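Local coordinates for protein polygalacturonase (Pectobacterium carotovorum subsp. carotovorum, PDB 1BHE) that hydrolyses the alpha-1,4 bonds between galacturonosyl units inside polygalacturonic acid, helping the bacterium macerate and soft-rot plant tissue, at residues V6-T11 / T186-T191; T24-I29 / G55-P60; V42-G47 / V71-V76; A288-G293 / V322-D327; E346-P351 / I369-V374. One frame throughout, in Å; residues are numbered along the deposited sequence.

Contact 1: V6-T11 / T186-T191; sequences VSEPKT and TAWKTT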
# COMPACT_ATOMS: atom_id res chain seq x y z
N VAL A 6 5.39 13.27 -14.44
CA VAL A 6 4.12 13.13 -13.75
C VAL A 6 3.62 14.47 -13.23
O VAL A 6 4.29 15.09 -12.39
CB VAL A 6 4.21 12.14 -12.56
CG1 VAL A 6 2.85 12.02 -11.86
CG2 VAL A 6 4.67 10.76 -13.02
N SER A 7 2.45 14.88 -13.69
CA SER A 7 1.85 16.14 -13.21
C SER A 7 0.48 15.81 -12.63
O SER A 7 0.06 14.66 -12.76
CB SER A 7 1.80 17.19 -14.31
OG SER A 7 1.03 16.75 -15.41
N GLU A 8 -0.13 16.73 -11.90
CA GLU A 8 -1.39 16.42 -11.22
C GLU A 8 -2.43 15.86 -12.18
O GLU A 8 -2.71 16.41 -13.24
CB GLU A 8 -1.97 17.66 -10.53
CG GLU A 8 -3.12 17.37 -9.58
CD GLU A 8 -3.42 18.47 -8.59
OE1 GLU A 8 -2.72 19.51 -8.56
OE2 GLU A 8 -4.39 18.33 -7.80
N PRO A 9 -3.04 14.74 -11.79
CA PRO A 9 -4.09 14.11 -12.56
C PRO A 9 -5.28 15.04 -12.80
O PRO A 9 -5.55 15.94 -12.01
CB PRO A 9 -4.55 12.95 -11.67
CG PRO A 9 -3.35 12.64 -10.84
CD PRO A 9 -2.76 14.00 -10.53
N LYS A 10 -6.00 14.81 -13.89
CA LYS A 10 -7.20 15.57 -14.21
C LYS A 10 -8.36 14.57 -14.18
O LYS A 10 -8.19 13.46 -14.70
CB LYS A 10 -7.11 16.23 -15.58
CG LYS A 10 -6.04 17.30 -15.69
CD LYS A 10 -6.37 18.27 -16.82
CE LYS A 10 -5.14 19.07 -17.23
NZ LYS A 10 -4.70 19.96 -16.12
N THR A 11 -9.49 14.91 -13.56
CA THR A 11 -10.56 13.91 -13.52
C THR A 11 -11.29 13.81 -14.85
O THR A 11 -11.66 14.83 -15.44
CB THR A 11 -11.58 14.26 -12.44
OG1 THR A 11 -10.86 14.64 -11.25
CG2 THR A 11 -12.55 13.15 -12.11
N THR A 186 0.24 6.29 -10.51
CA THR A 186 0.31 7.58 -9.83
C THR A 186 -0.81 7.67 -8.79
O THR A 186 -1.99 7.58 -9.16
CB THR A 186 0.17 8.74 -10.82
OG1 THR A 186 1.31 8.76 -11.70
CG2 THR A 186 0.10 10.10 -10.12
N ALA A 187 -0.44 7.85 -7.53
CA ALA A 187 -1.40 8.09 -6.45
C ALA A 187 -1.13 9.54 -6.01
O ALA A 187 0.01 9.86 -5.68
CB ALA A 187 -1.25 7.12 -5.30
N TRP A 188 -2.12 10.40 -6.13
CA TRP A 188 -1.93 11.83 -5.83
C TRP A 188 -3.13 12.34 -5.05
O TRP A 188 -4.27 12.04 -5.42
CB TRP A 188 -1.78 12.56 -7.16
CG TRP A 188 -1.38 14.00 -7.12
CD1 TRP A 188 -1.98 15.02 -6.45
CD2 TRP A 188 -0.28 14.58 -7.83
NE1 TRP A 188 -1.32 16.20 -6.69
CE2 TRP A 188 -0.26 15.95 -7.54
CE3 TRP A 188 0.70 14.06 -8.70
CZ2 TRP A 188 0.69 16.82 -8.07
CZ3 TRP A 188 1.65 14.92 -9.22
CH2 TRP A 188 1.63 16.29 -8.91
N LYS A 189 -2.91 13.00 -3.92
CA LYS A 189 -4.02 13.43 -3.07
C LYS A 189 -4.87 12.24 -2.64
O LYS A 189 -6.09 12.31 -2.57
CB LYS A 189 -4.85 14.53 -3.74
CG LYS A 189 -4.22 15.91 -3.52
CD LYS A 189 -4.83 16.97 -4.42
CE LYS A 189 -4.22 18.34 -4.15
NZ LYS A 189 -4.67 19.33 -5.19
N THR A 190 -4.21 11.13 -2.31
CA THR A 190 -4.90 9.93 -1.86
C THR A 190 -4.88 9.95 -0.33
O THR A 190 -3.81 10.14 0.25
CB THR A 190 -4.23 8.64 -2.37
OG1 THR A 190 -4.43 8.52 -3.79
CG2 THR A 190 -4.82 7.40 -1.71
N THR A 191 -6.05 9.80 0.28
CA THR A 191 -6.10 9.73 1.74
C THR A 191 -6.42 8.30 2.15
O THR A 191 -7.37 7.73 1.63
CB THR A 191 -7.16 10.69 2.32
OG1 THR A 191 -6.72 12.03 2.03
CG2 THR A 191 -7.29 10.54 3.83
O HOH W 1 -1.20 19.07 -6.00

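Contact 2: T24-I29 / G55-P60; sequences TATSTI and GPLSLP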
# COMPACT_ATOMS: atom_id res chain seq x y z
N THR A 24 -28.77 -3.23 -3.39
CA THR A 24 -27.40 -3.68 -3.67
C THR A 24 -27.00 -3.15 -5.05
O THR A 24 -27.76 -3.30 -6.00
CB THR A 24 -27.31 -5.21 -3.60
OG1 THR A 24 -27.44 -5.61 -2.23
CG2 THR A 24 -25.99 -5.75 -4.14
N ALA A 25 -25.85 -2.50 -5.15
CA ALA A 25 -25.42 -1.87 -6.38
C ALA A 25 -24.44 -2.61 -7.27
O ALA A 25 -24.14 -2.10 -8.36
CB ALA A 25 -24.79 -0.52 -6.00
N THR A 26 -23.95 -3.78 -6.88
CA THR A 26 -22.92 -4.46 -7.66
C THR A 26 -23.17 -4.53 -9.16
O THR A 26 -22.36 -4.04 -9.96
CB THR A 26 -22.71 -5.90 -7.12
OG1 THR A 26 -22.77 -5.84 -5.69
CG2 THR A 26 -21.36 -6.44 -7.57
N SER A 27 -24.27 -5.16 -9.58
CA SER A 27 -24.52 -5.34 -11.01
C SER A 27 -24.86 -4.03 -11.70
O SER A 27 -24.53 -3.88 -12.88
CB SER A 27 -25.58 -6.41 -11.25
OG SER A 27 -26.75 -6.11 -10.49
N THR A 28 -25.48 -3.08 -11.01
CA THR A 28 -25.77 -1.78 -11.60
C THR A 28 -24.48 -1.05 -11.93
O THR A 28 -24.33 -0.50 -13.03
CB THR A 28 -26.69 -0.91 -10.73
OG1 THR A 28 -26.03 -0.55 -9.51
CG2 THR A 28 -27.96 -1.66 -10.37
N ILE A 29 -23.51 -1.07 -11.01
CA ILE A 29 -22.22 -0.43 -11.27
C ILE A 29 -21.44 -1.18 -12.34
O ILE A 29 -20.87 -0.57 -13.26
CB ILE A 29 -21.39 -0.31 -9.97
CG1 ILE A 29 -22.11 0.59 -8.95
CG2 ILE A 29 -20.01 0.26 -10.28
CD1 ILE A 29 -21.48 0.59 -7.57
N GLY A 55 -20.39 -5.65 -3.99
CA GLY A 55 -19.41 -6.72 -3.88
C GLY A 55 -18.33 -6.42 -4.93
O GLY A 55 -18.26 -5.31 -5.47
N PRO A 56 -17.51 -7.40 -5.25
CA PRO A 56 -16.43 -7.25 -6.20
C PRO A 56 -16.82 -6.60 -7.52
O PRO A 56 -17.81 -6.98 -8.14
CB PRO A 56 -15.95 -8.68 -6.45
CG PRO A 56 -16.23 -9.37 -5.16
CD PRO A 56 -17.50 -8.76 -4.64
N LEU A 57 -16.00 -5.65 -7.96
CA LEU A 57 -16.18 -4.95 -9.21
C LEU A 57 -14.92 -5.11 -10.07
O LEU A 57 -13.82 -5.20 -9.53
CB LEU A 57 -16.43 -3.45 -8.98
CG LEU A 57 -17.66 -3.06 -8.16
CD1 LEU A 57 -17.61 -1.59 -7.74
CD2 LEU A 57 -18.94 -3.35 -8.95
N SER A 58 -15.11 -5.13 -11.38
CA SER A 58 -13.98 -5.19 -12.31
C SER A 58 -13.92 -3.90 -13.13
O SER A 58 -14.89 -3.47 -13.75
CB SER A 58 -14.12 -6.38 -13.26
OG SER A 58 -13.06 -6.43 -14.19
N LEU A 59 -12.74 -3.29 -13.14
CA LEU A 59 -12.54 -2.05 -13.89
C LEU A 59 -11.92 -2.31 -15.25
O LEU A 59 -10.77 -2.73 -15.33
CB LEU A 59 -11.63 -1.15 -13.04
CG LEU A 59 -11.46 0.30 -13.47
CD1 LEU A 59 -12.81 0.97 -13.68
CD2 LEU A 59 -10.62 1.06 -12.45
N PRO A 60 -12.66 -2.06 -16.33
CA PRO A 60 -12.18 -2.30 -17.68
C PRO A 60 -11.08 -1.33 -18.09
O PRO A 60 -10.92 -0.24 -17.53
CB PRO A 60 -13.41 -2.14 -18.58
CG PRO A 60 -14.57 -2.22 -17.63
CD PRO A 60 -14.06 -1.59 -16.34

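Contact 3: V42-G47 / V71-V76; sequences VRLSAG and VTLRAV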
# COMPACT_ATOMS: atom_id res chain seq x y z
N VAL A 42 -17.42 6.19 -14.76
CA VAL A 42 -18.77 5.94 -14.25
C VAL A 42 -18.83 6.84 -13.01
O VAL A 42 -17.93 6.73 -12.17
CB VAL A 42 -19.03 4.48 -13.89
CG1 VAL A 42 -20.27 4.28 -13.03
CG2 VAL A 42 -19.15 3.69 -15.19
N ARG A 43 -19.81 7.73 -12.95
CA ARG A 43 -19.91 8.67 -11.83
C ARG A 43 -20.92 8.19 -10.79
O ARG A 43 -22.05 7.83 -11.11
CB ARG A 43 -20.30 10.06 -12.36
CG ARG A 43 -20.41 11.12 -11.28
CD ARG A 43 -20.69 12.52 -11.82
NE ARG A 43 -20.90 13.47 -10.73
CZ ARG A 43 -21.42 14.69 -10.83
NH1 ARG A 43 -21.78 15.19 -12.00
NH2 ARG A 43 -21.57 15.43 -9.73
N LEU A 44 -20.50 8.16 -9.54
CA LEU A 44 -21.31 7.72 -8.41
C LEU A 44 -21.76 8.94 -7.60
O LEU A 44 -20.98 9.58 -6.91
CB LEU A 44 -20.51 6.75 -7.55
CG LEU A 44 -20.60 5.24 -7.77
CD1 LEU A 44 -20.93 4.80 -9.18
CD2 LEU A 44 -19.31 4.56 -7.31
N SER A 45 -23.03 9.27 -7.76
CA SER A 45 -23.65 10.41 -7.10
C SER A 45 -24.72 9.99 -6.10
O SER A 45 -25.14 8.83 -6.05
CB SER A 45 -24.27 11.34 -8.15
OG SER A 45 -23.29 11.87 -9.02
N ALA A 46 -25.16 10.94 -5.29
CA ALA A 46 -26.18 10.68 -4.28
C ALA A 46 -27.57 10.57 -4.90
O ALA A 46 -27.88 11.22 -5.90
CB ALA A 46 -26.19 11.81 -3.26
N GLY A 47 -28.42 9.76 -4.29
CA GLY A 47 -29.81 9.59 -4.73
C GLY A 47 -30.66 9.74 -3.45
O GLY A 47 -30.41 10.66 -2.67
N VAL A 71 -20.13 10.96 -1.07
CA VAL A 71 -20.66 9.66 -1.48
C VAL A 71 -19.65 8.60 -1.05
O VAL A 71 -18.45 8.86 -1.04
CB VAL A 71 -20.93 9.60 -2.99
CG1 VAL A 71 -21.26 8.20 -3.49
CG2 VAL A 71 -22.08 10.54 -3.37
N THR A 72 -20.17 7.43 -0.70
CA THR A 72 -19.31 6.33 -0.28
C THR A 72 -19.60 5.08 -1.11
O THR A 72 -20.77 4.72 -1.29
CB THR A 72 -19.54 6.00 1.21
OG1 THR A 72 -19.30 7.17 2.01
CG2 THR A 72 -18.62 4.89 1.69
N LEU A 73 -18.56 4.44 -1.62
CA LEU A 73 -18.69 3.13 -2.27
C LEU A 73 -18.25 2.16 -1.17
O LEU A 73 -17.07 2.17 -0.79
CB LEU A 73 -17.84 3.04 -3.52
CG LEU A 73 -17.69 1.67 -4.17
CD1 LEU A 73 -19.03 1.13 -4.65
CD2 LEU A 73 -16.71 1.72 -5.34
N ARG A 74 -19.18 1.41 -0.61
CA ARG A 74 -18.91 0.52 0.51
C ARG A 74 -18.99 -0.96 0.21
O ARG A 74 -19.96 -1.44 -0.37
CB ARG A 74 -19.93 0.87 1.61
CG ARG A 74 -19.74 0.18 2.95
CD ARG A 74 -20.80 0.65 3.95
NE ARG A 74 -20.52 2.02 4.37
CZ ARG A 74 -21.41 2.89 4.83
NH1 ARG A 74 -22.69 2.58 4.96
NH2 ARG A 74 -21.01 4.11 5.16
N ALA A 75 -17.95 -1.68 0.62
CA ALA A 75 -17.87 -3.12 0.41
C ALA A 75 -18.83 -3.86 1.34
O ALA A 75 -18.82 -3.62 2.56
CB ALA A 75 -16.44 -3.61 0.62
N VAL A 76 -19.67 -4.73 0.78
CA VAL A 76 -20.63 -5.45 1.62
C VAL A 76 -19.89 -6.27 2.66
O VAL A 76 -18.82 -6.82 2.41
CB VAL A 76 -21.59 -6.33 0.81
CG1 VAL A 76 -22.45 -5.45 -0.09
CG2 VAL A 76 -20.86 -7.37 -0.03

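Contact 4: A288-G293 / V322-D327; sequences AGVVNG and VPDWSD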
# COMPACT_ATOMS: atom_id res chain seq x y z
N ALA A 288 15.51 -12.13 0.50
CA ALA A 288 16.49 -11.06 0.33
C ALA A 288 17.12 -11.06 -1.06
O ALA A 288 17.46 -12.12 -1.60
CB ALA A 288 17.58 -11.18 1.38
N GLY A 289 17.30 -9.88 -1.63
CA GLY A 289 17.98 -9.76 -2.93
C GLY A 289 18.67 -8.41 -3.04
O GLY A 289 19.01 -7.79 -2.03
N VAL A 290 18.74 -7.89 -4.27
CA VAL A 290 19.34 -6.60 -4.52
C VAL A 290 18.41 -5.43 -4.25
O VAL A 290 17.29 -5.36 -4.74
CB VAL A 290 19.82 -6.49 -5.99
CG1 VAL A 290 20.38 -5.10 -6.30
CG2 VAL A 290 20.86 -7.55 -6.31
N VAL A 291 18.92 -4.47 -3.50
CA VAL A 291 18.29 -3.19 -3.23
C VAL A 291 19.38 -2.16 -3.60
O VAL A 291 20.42 -2.13 -2.93
CB VAL A 291 17.81 -2.97 -1.80
CG1 VAL A 291 17.40 -1.52 -1.57
CG2 VAL A 291 16.65 -3.90 -1.44
N ASN A 292 19.16 -1.38 -4.64
CA ASN A 292 20.19 -0.44 -5.06
C ASN A 292 19.66 0.93 -5.47
O ASN A 292 18.73 1.00 -6.27
CB ASN A 292 20.98 -1.06 -6.23
CG ASN A 292 22.00 -0.08 -6.77
OD1 ASN A 292 23.05 0.12 -6.16
ND2 ASN A 292 21.70 0.56 -7.89
N GLY A 293 20.30 1.97 -4.96
CA GLY A 293 19.95 3.34 -5.31
C GLY A 293 18.68 3.82 -4.62
O GLY A 293 17.62 3.99 -5.23
N VAL A 322 20.75 -13.97 0.06
CA VAL A 322 21.65 -12.98 0.63
C VAL A 322 21.27 -11.59 0.13
O VAL A 322 21.10 -11.39 -1.08
CB VAL A 322 23.11 -13.29 0.25
CG1 VAL A 322 24.05 -12.13 0.56
CG2 VAL A 322 23.60 -14.55 0.95
N PRO A 323 21.18 -10.64 1.03
CA PRO A 323 20.90 -9.26 0.68
C PRO A 323 22.10 -8.55 0.06
O PRO A 323 23.21 -8.62 0.59
CB PRO A 323 20.56 -8.61 2.02
CG PRO A 323 21.35 -9.39 3.02
CD PRO A 323 21.38 -10.80 2.49
N ASP A 324 21.87 -7.87 -1.06
CA ASP A 324 22.92 -7.12 -1.74
C ASP A 324 22.40 -5.68 -1.86
O ASP A 324 21.77 -5.29 -2.83
CB ASP A 324 23.30 -7.68 -3.10
CG ASP A 324 24.39 -6.88 -3.78
OD1 ASP A 324 25.01 -6.01 -3.14
OD2 ASP A 324 24.64 -7.12 -4.98
N TRP A 325 22.50 -4.98 -0.73
CA TRP A 325 21.95 -3.63 -0.60
C TRP A 325 23.05 -2.59 -0.67
O TRP A 325 24.01 -2.64 0.10
CB TRP A 325 21.14 -3.56 0.70
CG TRP A 325 20.02 -4.54 0.87
CD1 TRP A 325 19.50 -5.40 -0.06
CD2 TRP A 325 19.24 -4.76 2.05
NE1 TRP A 325 18.48 -6.14 0.46
CE2 TRP A 325 18.29 -5.76 1.76
CE3 TRP A 325 19.25 -4.20 3.33
CZ2 TRP A 325 17.36 -6.22 2.69
CZ3 TRP A 325 18.33 -4.65 4.26
CH2 TRP A 325 17.40 -5.66 3.94
N SER A 326 22.94 -1.65 -1.61
CA SER A 326 23.96 -0.62 -1.76
C SER A 326 23.40 0.70 -2.26
O SER A 326 22.24 0.80 -2.66
CB SER A 326 25.09 -1.12 -2.67
OG SER A 326 24.61 -1.41 -3.98
N ASP A 327 24.23 1.73 -2.24
CA ASP A 327 23.87 3.08 -2.66
C ASP A 327 22.59 3.52 -1.96
O ASP A 327 21.55 3.80 -2.56
CB ASP A 327 23.77 3.21 -4.18
CG ASP A 327 23.54 4.62 -4.66
OD1 ASP A 327 23.77 5.59 -3.90
OD2 ASP A 327 23.09 4.77 -5.82

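Contact 5: E346-P351 / I369-V374; sequences ENAKKP and IKNVNV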
# COMPACT_ATOMS: atom_id res chain seq x y z
N GLU A 346 23.34 -8.60 9.11
CA GLU A 346 23.63 -10.03 9.22
C GLU A 346 23.28 -10.72 7.92
O GLU A 346 22.33 -10.33 7.23
CB GLU A 346 22.83 -10.61 10.39
CG GLU A 346 23.12 -12.05 10.76
CD GLU A 346 22.25 -12.54 11.91
OE1 GLU A 346 22.08 -11.81 12.91
OE2 GLU A 346 21.72 -13.67 11.83
N ASN A 347 24.05 -11.71 7.49
CA ASN A 347 23.78 -12.45 6.26
C ASN A 347 24.22 -11.73 4.99
O ASN A 347 24.17 -12.34 3.91
CB ASN A 347 22.30 -12.84 6.14
CG ASN A 347 21.88 -13.94 7.09
OD1 ASN A 347 22.65 -14.84 7.43
ND2 ASN A 347 20.63 -13.88 7.54
N ALA A 348 24.68 -10.49 5.05
CA ALA A 348 25.26 -9.79 3.92
C ALA A 348 26.74 -10.16 3.85
O ALA A 348 27.43 -10.10 4.87
CB ALA A 348 25.10 -8.29 4.06
N LYS A 349 27.23 -10.53 2.67
CA LYS A 349 28.63 -10.91 2.51
C LYS A 349 29.58 -9.90 3.13
O LYS A 349 30.44 -10.26 3.93
CB LYS A 349 28.95 -11.12 1.02
CG LYS A 349 28.14 -12.23 0.37
CD LYS A 349 28.61 -13.60 0.80
CE LYS A 349 27.44 -14.55 1.02
NZ LYS A 349 27.89 -15.84 1.61
N LYS A 350 29.46 -8.64 2.75
CA LYS A 350 30.28 -7.57 3.30
C LYS A 350 29.38 -6.59 4.05
O LYS A 350 28.16 -6.61 3.87
CB LYS A 350 31.04 -6.83 2.20
CG LYS A 350 31.96 -7.70 1.37
CD LYS A 350 32.10 -7.17 -0.06
CE LYS A 350 31.66 -8.21 -1.07
NZ LYS A 350 32.78 -9.11 -1.46
N PRO A 351 29.98 -5.75 4.88
CA PRO A 351 29.23 -4.76 5.63
C PRO A 351 28.42 -3.86 4.71
O PRO A 351 28.93 -3.41 3.68
CB PRO A 351 30.29 -3.94 6.35
CG PRO A 351 31.56 -4.72 6.28
CD PRO A 351 31.43 -5.68 5.14
N ILE A 369 23.95 -1.14 15.86
CA ILE A 369 24.64 -1.44 14.62
C ILE A 369 25.32 -2.80 14.58
O ILE A 369 26.06 -3.20 15.49
CB ILE A 369 25.69 -0.35 14.31
CG1 ILE A 369 25.05 1.04 14.26
CG2 ILE A 369 26.43 -0.64 13.02
CD1 ILE A 369 26.00 2.20 14.36
N LYS A 370 25.11 -3.51 13.48
CA LYS A 370 25.70 -4.82 13.25
C LYS A 370 26.01 -5.02 11.77
O LYS A 370 25.11 -5.06 10.92
CB LYS A 370 24.79 -5.93 13.77
CG LYS A 370 25.23 -7.34 13.42
CD LYS A 370 24.74 -8.38 14.41
CE LYS A 370 23.24 -8.61 14.33
NZ LYS A 370 22.70 -9.25 15.56
N ASN A 371 27.29 -5.13 11.45
CA ASN A 371 27.74 -5.32 10.08
C ASN A 371 27.22 -4.28 9.10
O ASN A 371 26.72 -4.60 8.02
CB ASN A 371 27.39 -6.74 9.61
CG ASN A 371 28.21 -7.16 8.41
OD1 ASN A 371 29.34 -6.69 8.24
ND2 ASN A 371 27.64 -8.00 7.56
N VAL A 372 27.37 -3.01 9.43
CA VAL A 372 26.98 -1.90 8.58
C VAL A 372 27.82 -0.67 8.95
O VAL A 372 27.90 -0.30 10.11
CB VAL A 372 25.49 -1.55 8.63
CG1 VAL A 372 25.01 -1.52 10.07
CG2 VAL A 372 25.17 -0.22 7.97
N ASN A 373 28.41 -0.05 7.93
CA ASN A 373 29.23 1.14 8.15
C ASN A 373 28.51 2.39 7.67
O ASN A 373 28.01 2.46 6.55
CB ASN A 373 30.59 0.99 7.47
CG ASN A 373 31.52 0.12 8.30
OD1 ASN A 373 31.82 0.47 9.44
ND2 ASN A 373 31.96 -0.99 7.73
N VAL A 374 28.46 3.38 8.55
CA VAL A 374 27.82 4.65 8.26
C VAL A 374 28.83 5.71 7.86
O VAL A 374 29.71 6.06 8.64
CB VAL A 374 27.00 5.16 9.46
CG1 VAL A 374 26.42 6.54 9.21
CG2 VAL A 374 25.90 4.16 9.81
O HOH W 2 30.52 -8.96 6.46

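Contact 1: V6-T11 / T186-T191
The indole of W188 carries E8 and P9 on one face. E8 CA stands 3.7 Å from the centroid of the W188 six-membered ring and only 6° off its normal, a CH-pi contact directed almost straight down on the ring. P9 CD lies over the same face of the neighbouring five-membered ring and comes to 3.7 Å from W188 CG. At the rim, near the ring plane, V6 CG1 lies 4.1 Å from W188 CZ3, while a water in that plane accepts from W188 NE1 at 3.0 Å and donates weakly to E8 OE1. Y216 also meets the indole, its ring inclined to it.

With CG anti to the backbone N (chi1 -169°) and the chain extended beyond it, the E8 side chain runs across the pyrrole end of the indole, its carboxylate turned just 16° from the ring plane. K189 NZ reaches E8 OE2 at 2.8 Å, on the syn side and somewhat tilted from the carboxylate plane, forming a salt bridge. Y165 OH is hydrogen-bonded to the same oxygen, and the two partners together probably restrict how that end of the carboxylate can turn. Along the strand from W188, V6 CG1 packs 3.6 Å from T186 OG1, an oxygen hydrogen-bonded to R4 NH2.

The 6-11 segment has no regular secondary structure; in this enzyme it is an irregular N-terminal stretch lying against strand 183-193. That strand, with the corner its chain turns at K189, belongs to the right-handed parallel beta-helix of family 28 glycosyl hydrolases.

Contact 2: T24-I29 / G55-P60
The hydroxyl oxygen of T26 accepts the backbone N-H of G55, with G55 N 2.9 Å from T26 OG1 and an N-H...O angle of 164°, a nearly straight bond. The torsion of the threonine (chi1 -39°) places OG1 anti to its own carbonyl carbon and sends CG2 beside that carbonyl. The methyl meets the 55-60 segment: T26 CG2 lies 3.6 Å from P56 O, so one branch of the side chain is used for a polar bond and the other for packing.

T26 opens helix 26-33, whose first turn is tied at the carbonyl of A25. A25 O receives I29 N from the helical backbone at 2.9 Å and T28 OG1 at 2.7 Å, the hydroxyl arriving 26° out of the carbonyl plane. In the parallel beta-helix of this family, a short N-terminal helix commonly closes the first end of the solenoid, and helix 26-33 packs in that manner against strand 51-58, with S58 N also bonded to Q30 OE1.

Beyond the polar pair, toward I29, the interface is apolar. CG of L57 is anti to the carbonyl carbon, and both methyls come to the helix: L57 CD2 approaches T26 O to 3.6 Å, while L57 CD1 sits 4.0 Å from I29 CG2. The leucine and isoleucine side chains cross at about a right angle, and I29 also packs on F52.

Contact 3: V42-G47 / V71-V76
V71 directs its side chain at the backbone of the 42-47 segment, while L44 sends its own side chain back toward V71 and L73. Both segments belong to the first turns of the right-handed parallel beta-helix, but strands 41-45 and 72-75 are not paired with each other: no hydrogen bond crosses the contact, and the nearest CA atoms, those of A46 and V71, are 6.3 Å apart. The V71 methyls pack on the backbone of residues 44-46, and side-chain packing between L44 and L73 adds to this; L44, V71 and L73 are all buried in the interior of the solenoid.

Both branches of V71 lie near L44 O. V71 CG1, anti to the backbone N (chi1 170°), comes 3.7 Å from L44 O and 4.4 Å from L44 CB. V71 CG2, anti to the carbonyl carbon instead, is 3.8 Å from L44 O and in addition reaches the peptide between S45 and A46: V71 CG2 to A46 N is 3.7 Å, and A46 CB lies 4.3 Å from V71 CG2. The valine thus spans three residues of the opposite segment with two methyl groups.

S45 points away from V71, and its hydroxyl is bonded to D68 OD2, an aspartate that also forms a salt bridge with R43 NE; L44, by contrast, points toward V71. F52 of strand 51-58 touches both L44 and V71, and I29 of helix 26-33 touches L73, so the packed cluster continues beyond the pair. At its far end the two leucines meet through one branch each, L44 CD2 standing 4.3 Å from L73 CD2.

Contact 4: A288-G293 / V322-D327
W325 lies against V291 and G289, and its side chain can be traced outward from a paired strand. W325 CB is 4.0 Å from V291 O. With CG anti to the carbonyl carbon (chi1 -57°), the indole swings back along the strand: W325 CG stands 3.8 Å from V291 CB, and W325 CD1 is closer still, 3.4 Å from the same V291 CB. At NE1 the ring meets V291 CG2, which lies over the face of the five-membered ring in a CH-pi contact, while G289 O sits at the edge near the ring plane. W325 CE2 still touches V291 CG2. P323 CB lies over the opposite face, so the indole is sandwiched between V291 CG2 and P323 CB, and T259 of strand 258-273 touches both W325 and V291.

The backbones carrying these side chains, strands 290-293 and 324-327, run parallel, their axes 3° apart and 4.5 Å at closest approach. The ladder consists of D324 N to G289 O, V291 N to D324 O, S326 N to V291 O and G293 N to S326 O; the third, at 2.9 Å between S326 N and V291 O, has a C=O...N angle of 170°. On the other face, V290 CG2 rests 4.0 Å from D324 OD2, and N292 OD1 is 3.1 Å from S326 OG.

Backbone bonds thus set the register of successive turns in the parallel beta-helix, and the two faces differ in character: an indole packed on a valine at V291 and W325, and mostly polar groups beside V290 on the other. This implies that the W325 side faces the apolar interior and the N292 side faces outward.

Contact 5: E346-P351 / I369-V374
P351 and N371 form the close part of this contact, where the N371 side chain crosses that of P351 at about a right angle. N371 OD1 is 3.2 Å from P351 CA and 3.5 Å from P351 CB, so the carbonyl end of the amide rests against the ring. With CG anti to the backbone N (chi1 -161°), the N371 amide reaches the 348-351 loop. Its nitrogen end faces that loop: N371 ND2 donates to A348 O at 3.4 Å, a weak bond with an N-H...O angle of 129°, and has a firmer partner in G345 O. A water donates both to K349 O, at 2.8 Å, and to N371 OD1, bridging loop and asparagine. N373 lies alongside P351, its ND2 3.7 Å from P351 CB.

The other flank is looser. There the E346 and K370 side chains extend next to each other, but E346 OE1 and K370 NZ stay 3.7 Å apart, a long salt bridge whose attraction is probably modest, and K370 is exposed.

N371 has both phi and psi positive and lies between strands 366-370 and 372-375. Its backbone pairs with I352, while that of K370 pairs with L343 and G345. A residue in this conformation at the bend between two strands, with its side chain turned to the preceding turn's loop, is consistent with a corner of the right-handed parallel beta-helix, here near its C-terminal end.

Overall arrangement
From the N terminus, contact 1 closes the longest loop, laying residues 6-11 over strand 183-193 far along the chain. Contacts 2 and 3 are nested inside that loop and cross each other, their segments alternating; they touch through I29, L57 and L73 and tie helix 26-33 and the first strands together, their centres about 11 Å apart. Contacts 4 and 5 follow in series, each closing a short loop in the later turns. They also touch, V322 and P323 meeting N347 and A348. The two groups lie on opposite sides of the chain's centre, with about 51 Å between the centres of contacts 3 and 5.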